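Local coordinates for putative sugar binding protein (Bacteroides vulgatus ATCC 8482, PDB 3KEZ) that probably binds sugars or related nutrients at the outer membrane, as a calcium-containing member of the SusD family, at residues G65-R69 with F70-K74; G77-S80 with H81-L85. All coordinates share one frame; numbering follows the deposited sequence.

Contact 1 closes the short helix 65-68 and contact 2 opens the long helix 80-96, so the two lie in series, at either end of the loop joining these helices. Both are partly buried and lie on the same side of the chain's centre, with contact 1 somewhat farther out. Contact 1 relies on rings, paired asparagines and a water at a helix C-terminus; contact 2 relies on a proline-imidazole touch, serine, backbone carbonyls and water at a helix N-terminus. They meet directly: the Tyr67 hydroxyl packs against Pro78 and His81, and the Phe72 ring rests against Gly77 and Pro78. Helix 43-50 borders both, through Tyr67 and His81.

Contact 1: residues G65-R69 with F70-K74; sequences GNYYR and FNFTK
Phe72 turns its edge to the face of Tyr67, with CE2 over the centre of the tyrosine ring. The two centroids are 4.9 Å apart and the planes stand at 78°, a T-shaped pair. One face of Phe72 is covered near its rim by Asn66 CB, which lies 3.8 Å from the ring centroid in a CH-pi contact, while Tyr67 CD2 lies at the edge, in the plane of the phenylalanine. The Phe70 ring carries the carbonyl oxygen of Tyr67 over the centre of one face, 3.9 Å above its plane. Asn71 CB lies over the rim of one face of the Arg69 guanidinium, the two side chains running side by side in the same direction with their planes well off parallel.

These groups surround a Schellman motif that ends helix 65-68. Phe70, with positive phi, leaves the helical path, and two backbone bonds reach back into the last turn: Asn71 N to Asn66 O at 2.9 Å, almost straight at 176°, and Phe70 N to Tyr67 O at 3.2 Å, reaching that oxygen from above its carbonyl plane. The same two asparagines are also joined through their side chains. Asn71 ND2 donates to Asn66 OD1 at 3.0 Å, well above the acceptor's carbonyl plane but close to the donor's own amide plane. A chi1 of -161° puts Asn71 CG opposite the backbone N and swings the amide back beside the helix end. Its other end is held by a water that donates to Asn71 OD1 at 2.9 Å and to Arg69 O at 3.1 Å, bridging the side chain to the last turn.

Outside the turn, Tyr46 meets Tyr67 edge-to-face, and Tyr431 and Phe435 do the same with Phe70. Lys437 NZ donates hydrogen bonds to the backbone oxygens of both Phe70 and Phe72.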
loop_
_atom_site.group_PDB
_atom_site.type_symbol
_atom_site.label_atom_id
_atom_site.label_comp_id
_atom_site.label_asym_id
_atom_site.label_seq_id
_atom_site.Cartn_x
_atom_site.Cartn_y
_atom_site.Cartn_z
ATOM N N GLY A 65 4.727 1.077 -18.091
ATOM C CA GLY A 65 5.963 1.411 -18.788
ATOM C C GLY A 65 6.534 2.749 -18.355
ATOM O O GLY A 65 7.690 2.811 -17.931
ATOM N N ASN A 66 5.709 3.810 -18.404
ATOM C CA ASN A 66 6.179 5.168 -18.090
ATOM C C ASN A 66 6.565 5.339 -16.595
ATOM O O ASN A 66 7.484 6.108 -16.266
ATOM C CB ASN A 66 5.162 6.205 -18.474
ATOM C CG ASN A 66 5.101 6.448 -19.972
ATOM O OD1 ASN A 66 6.075 6.261 -20.717
ATOM N ND2 ASN A 66 3.940 6.854 -20.419
ATOM N N TYR A 67 5.913 4.586 -15.714
ATOM C CA TYR A 67 6.335 4.548 -14.289
ATOM C C TYR A 67 7.690 3.854 -14.112
ATOM O O TYR A 67 8.575 4.396 -13.460
ATOM C CB TYR A 67 5.289 3.849 -13.422
ATOM C CG TYR A 67 3.950 4.528 -13.500
ATOM C CD1 TYR A 67 3.051 4.250 -14.539
ATOM C CD2 TYR A 67 3.601 5.506 -12.578
ATOM C CE1 TYR A 67 1.791 4.895 -14.592
ATOM C CE2 TYR A 67 2.373 6.144 -12.632
ATOM C CZ TYR A 67 1.480 5.837 -13.634
ATOM O OH TYR A 67 0.287 6.518 -13.655
ATOM N N TYR A 68 7.823 2.639 -14.673
ATOM C CA TYR A 68 9.094 1.854 -14.642
ATOM C C TYR A 68 10.275 2.643 -15.245
ATOM O O TYR A 68 11.400 2.629 -14.706
ATOM C CB TYR A 68 8.904 0.503 -15.369
ATOM C CG TYR A 68 10.173 -0.195 -15.754
ATOM C CD1 TYR A 68 11.008 -0.722 -14.797
ATOM C CD2 TYR A 68 10.538 -0.348 -17.097
ATOM C CE1 TYR A 68 12.208 -1.349 -15.148
ATOM C CE2 TYR A 68 11.722 -0.983 -17.456
ATOM C CZ TYR A 68 12.559 -1.464 -16.483
ATOM O OH TYR A 68 13.747 -2.104 -16.818
ATOM N N ARG A 69 10.028 3.320 -16.361
ATOM C CA ARG A 69 11.062 4.040 -17.074
ATOM C C ARG A 69 11.318 5.453 -16.535
ATOM O O ARG A 69 12.221 6.154 -17.044
ATOM C CB ARG A 69 10.733 4.122 -18.585
ATOM C CG ARG A 69 10.822 2.801 -19.299
ATOM C CD ARG A 69 10.504 2.859 -20.774
ATOM N NE ARG A 69 11.283 3.883 -21.468
ATOM C CZ ARG A 69 10.801 4.838 -22.265
ATOM N NH1 ARG A 69 9.507 4.938 -22.539
ATOM N NH2 ARG A 69 11.644 5.712 -22.818
ATOM N N PHE A 70 10.543 5.863 -15.535
ATOM C CA PHE A 70 10.521 7.234 -15.058
ATOM C C PHE A 70 10.455 8.209 -16.221
ATOM O O PHE A 70 11.289 9.107 -16.345
ATOM C CB PHE A 70 11.754 7.511 -14.200
ATOM C CG PHE A 70 11.831 6.651 -13.014
ATOM C CD1 PHE A 70 11.106 6.970 -11.869
ATOM C CD2 PHE A 70 12.596 5.488 -13.026
ATOM C CE1 PHE A 70 11.178 6.169 -10.766
ATOM C CE2 PHE A 70 12.652 4.678 -11.930
ATOM C CZ PHE A 70 11.955 5.028 -10.788
ATOM N N ASN A 71 9.459 8.015 -17.072
ATOM C CA ASN A 71 9.357 8.724 -18.331
ATOM C C ASN A 71 8.383 9.889 -18.293
ATOM O O ASN A 71 8.084 10.452 -19.340
ATOM C CB ASN A 71 8.903 7.739 -19.428
ATOM C CG ASN A 71 9.206 8.227 -20.810
ATOM O OD1 ASN A 71 10.287 8.745 -21.055
ATOM N ND2 ASN A 71 8.256 8.050 -21.740
ATOM N N PHE A 72 7.836 10.253 -17.138
ATOM C CA PHE A 72 6.856 11.356 -17.111
ATOM C C PHE A 72 7.509 12.729 -17.015
ATOM O O PHE A 72 8.619 12.882 -16.458
ATOM C CB PHE A 72 5.830 11.218 -15.977
ATOM C CG PHE A 72 4.847 10.069 -16.154
ATOM C CD1 PHE A 72 3.981 10.032 -17.223
ATOM C CD2 PHE A 72 4.790 9.055 -15.221
ATOM C CE1 PHE A 72 3.068 8.989 -17.372
ATOM C CE2 PHE A 72 3.887 8.024 -15.365
ATOM C CZ PHE A 72 3.025 7.991 -16.441
ATOM N N THR A 73 6.813 13.716 -17.572
ATOM C CA THR A 73 7.219 15.119 -17.531
ATOM C C THR A 73 6.117 15.906 -16.860
ATOM O O THR A 73 5.007 15.401 -16.671
ATOM C CB THR A 73 7.358 15.785 -18.935
ATOM O OG1 THR A 73 6.055 16.019 -19.477
ATOM C CG2 THR A 73 8.194 14.954 -19.909
ATOM N N LYS A 74 6.390 17.172 -16.544
ATOM C CA LYS A 74 5.303 18.010 -16.002
ATOM C C LYS A 74 4.137 18.145 -16.989
ATOM O O LYS A 74 3.005 18.431 -16.610
ATOM C CB LYS A 74 5.821 19.383 -15.558
ATOM C CG LYS A 74 5.899 20.465 -16.614
ATOM C CD LYS A 74 7.086 20.342 -17.503
ATOM C CE LYS A 74 7.260 21.604 -18.321
ATOM N NZ LYS A 74 7.697 22.684 -17.420
HETATM O O HOH W 1 12.601 8.100 -19.436
#

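Contact 2: residues G77-S80 with H81-L85; sequences GPSS and HWSYL
Pro78 CG touches His81 CE1 at 3.4 Å, the proline crossing the imidazole obliquely and setting its CB at the ring edge, in plane. The pair sits at the N-terminal turn of helix 80-96, in the helix-rich part of this SusD-family fold. One water ties the same two residues together: it donates to Pro78 O at 2.9 Å, meets His81 ND1 at 2.9 Å, and accepts from Trp82 N at 3.2 Å, so it serves an amide of the opening turn as well as the ring. With CG beside the backbone N (chi1 -47°), the His81 ring is carried back toward the proline, and chi2 turns ND1 to the water. Replacing the imidazole by the methyl of an alanine here would probably leave Pro78 CG without its ring neighbour and the bridging water without its ND1 partner.

Across the turn, i to i+4 bonds begin the helix. Ser83 N reaches Ser79 O nearly along the C=O axis at 3.0 Å, with an N-H angle of 172°, and Tyr84 N donates to Ser80 O at 2.9 Å. In one of its two conformers Ser83 OG also appears to donate to Ser79 O at 2.8 Å, a less certain bond.

Further out, Arg43 of helix 43-50 donates to Ser80 OG and packs on His81, while Leu44 and Leu440 also touch the His81 side chain. Trp82 runs away from the loop and meets Phe134 edge-to-face, and Leu85 packs on helix 109-134. Ser80 O also lies at the edge of the Tyr84 ring, near its plane, 3.3 Å from CD1.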
loop_
_atom_site.group_PDB
_atom_site.type_symbol
_atom_site.label_atom_id
_atom_site.label_comp_id
_atom_site.label_asym_id
_atom_site.label_seq_id
_atom_site.Cartn_x
_atom_site.Cartn_y
_atom_site.Cartn_z
ATOM N N GLY A 77 2.480 14.031 -17.059
ATOM C CA GLY A 77 2.342 13.206 -15.884
ATOM C C GLY A 77 0.897 12.905 -15.569
ATOM O O GLY A 77 0.011 13.719 -15.870
ATOM N N PRO A 78 0.639 11.746 -14.928
ATOM C CA PRO A 78 -0.736 11.375 -14.618
ATOM C C PRO A 78 -1.387 12.297 -13.596
ATOM O O PRO A 78 -0.689 12.888 -12.751
ATOM C CB PRO A 78 -0.588 9.986 -13.994
ATOM C CG PRO A 78 0.713 10.007 -13.369
ATOM C CD PRO A 78 1.600 10.833 -14.282
ATOM N N SER A 79 -2.710 12.399 -13.649
ATOM C CA SER A 79 -3.454 13.176 -12.655
ATOM C C SER A 79 -4.328 12.373 -11.696
ATOM O O SER A 79 -4.814 12.937 -10.733
ATOM C CB SER A 79 -4.333 14.236 -13.331
ATOM O OG SER A 79 -5.314 13.614 -14.129
ATOM N N SER A 80 -4.526 11.077 -11.951
ATOM C CA SER A 80 -5.464 10.238 -11.203
ATOM C C SER A 80 -5.107 10.069 -9.725
ATOM O O SER A 80 -5.983 10.050 -8.893
ATOM C CB SER A 80 -5.530 8.844 -11.832
ATOM O OG SER A 80 -4.205 8.395 -12.204
ATOM N N HIS A 81 -3.817 9.910 -9.429
ATOM C CA HIS A 81 -3.384 9.723 -8.059
ATOM C C HIS A 81 -3.860 10.926 -7.269
ATOM O O HIS A 81 -4.466 10.775 -6.229
ATOM C CB HIS A 81 -1.860 9.606 -7.944
ATOM C CG HIS A 81 -1.235 8.665 -8.937
ATOM N ND1 HIS A 81 -1.071 8.974 -10.280
ATOM C CD2 HIS A 81 -0.692 7.439 -8.764
ATOM C CE1 HIS A 81 -0.469 7.966 -10.884
ATOM N NE2 HIS A 81 -0.225 7.022 -9.985
ATOM N N TRP A 82 -3.551 12.110 -7.786
ATOM C CA TRP A 82 -3.926 13.369 -7.153
ATOM C C TRP A 82 -5.455 13.535 -6.963
ATOM O O TRP A 82 -5.953 13.723 -5.818
ATOM C CB TRP A 82 -3.326 14.492 -8.016
ATOM C CG TRP A 82 -3.448 15.858 -7.454
ATOM C CD1 TRP A 82 -4.461 16.730 -7.650
ATOM C CD2 TRP A 82 -2.489 16.523 -6.605
ATOM N NE1 TRP A 82 -4.207 17.911 -6.975
ATOM C CE2 TRP A 82 -3.004 17.801 -6.321
ATOM C CE3 TRP A 82 -1.267 16.140 -6.030
ATOM C CZ2 TRP A 82 -2.317 18.728 -5.502
ATOM C CZ3 TRP A 82 -0.582 17.065 -5.239
ATOM C CH2 TRP A 82 -1.120 18.342 -4.979
ATOM N N SER A 83 -6.180 13.413 -8.089
ATOM C CA SER A 83 -7.631 13.632 -8.114
ATOM C C SER A 83 -8.396 12.623 -7.274
ATOM O O SER A 83 -9.262 13.011 -6.514
ATOM C CB SER A 83 -8.198 13.708 -9.552
ATOM O OG SER A 83 -7.594 12.792 -10.458
ATOM N N TYR A 84 -8.042 11.335 -7.383
ATOM C CA TYR A 84 -8.739 10.305 -6.650
ATOM C C TYR A 84 -8.509 10.424 -5.133
ATOM O O TYR A 84 -9.456 10.376 -4.347
ATOM C CB TYR A 84 -8.353 8.905 -7.156
ATOM C CG TYR A 84 -9.207 8.443 -8.307
ATOM C CD1 TYR A 84 -9.060 9.006 -9.554
ATOM C CD2 TYR A 84 -10.196 7.445 -8.132
ATOM C CE1 TYR A 84 -9.859 8.625 -10.612
ATOM C CE2 TYR A 84 -11.024 7.057 -9.200
ATOM C CZ TYR A 84 -10.822 7.640 -10.444
ATOM O OH TYR A 84 -11.608 7.295 -11.538
ATOM N N LEU A 85 -7.258 10.641 -4.733
ATOM C CA LEU A 85 -6.966 10.776 -3.304
ATOM C C LEU A 85 -7.624 12.030 -2.691
ATOM O O LEU A 85 -8.157 11.971 -1.574
ATOM C CB LEU A 85 -5.454 10.680 -3.050
ATOM C CG LEU A 85 -4.961 9.256 -3.312
ATOM C CD1 LEU A 85 -3.477 9.167 -3.439
ATOM C CD2 LEU A 85 -5.516 8.237 -2.284
HETATM O O HOH W 2 -1.489 11.818 -10.152
HETATM O O HOH W 3 -7.529 13.456 -12.895
#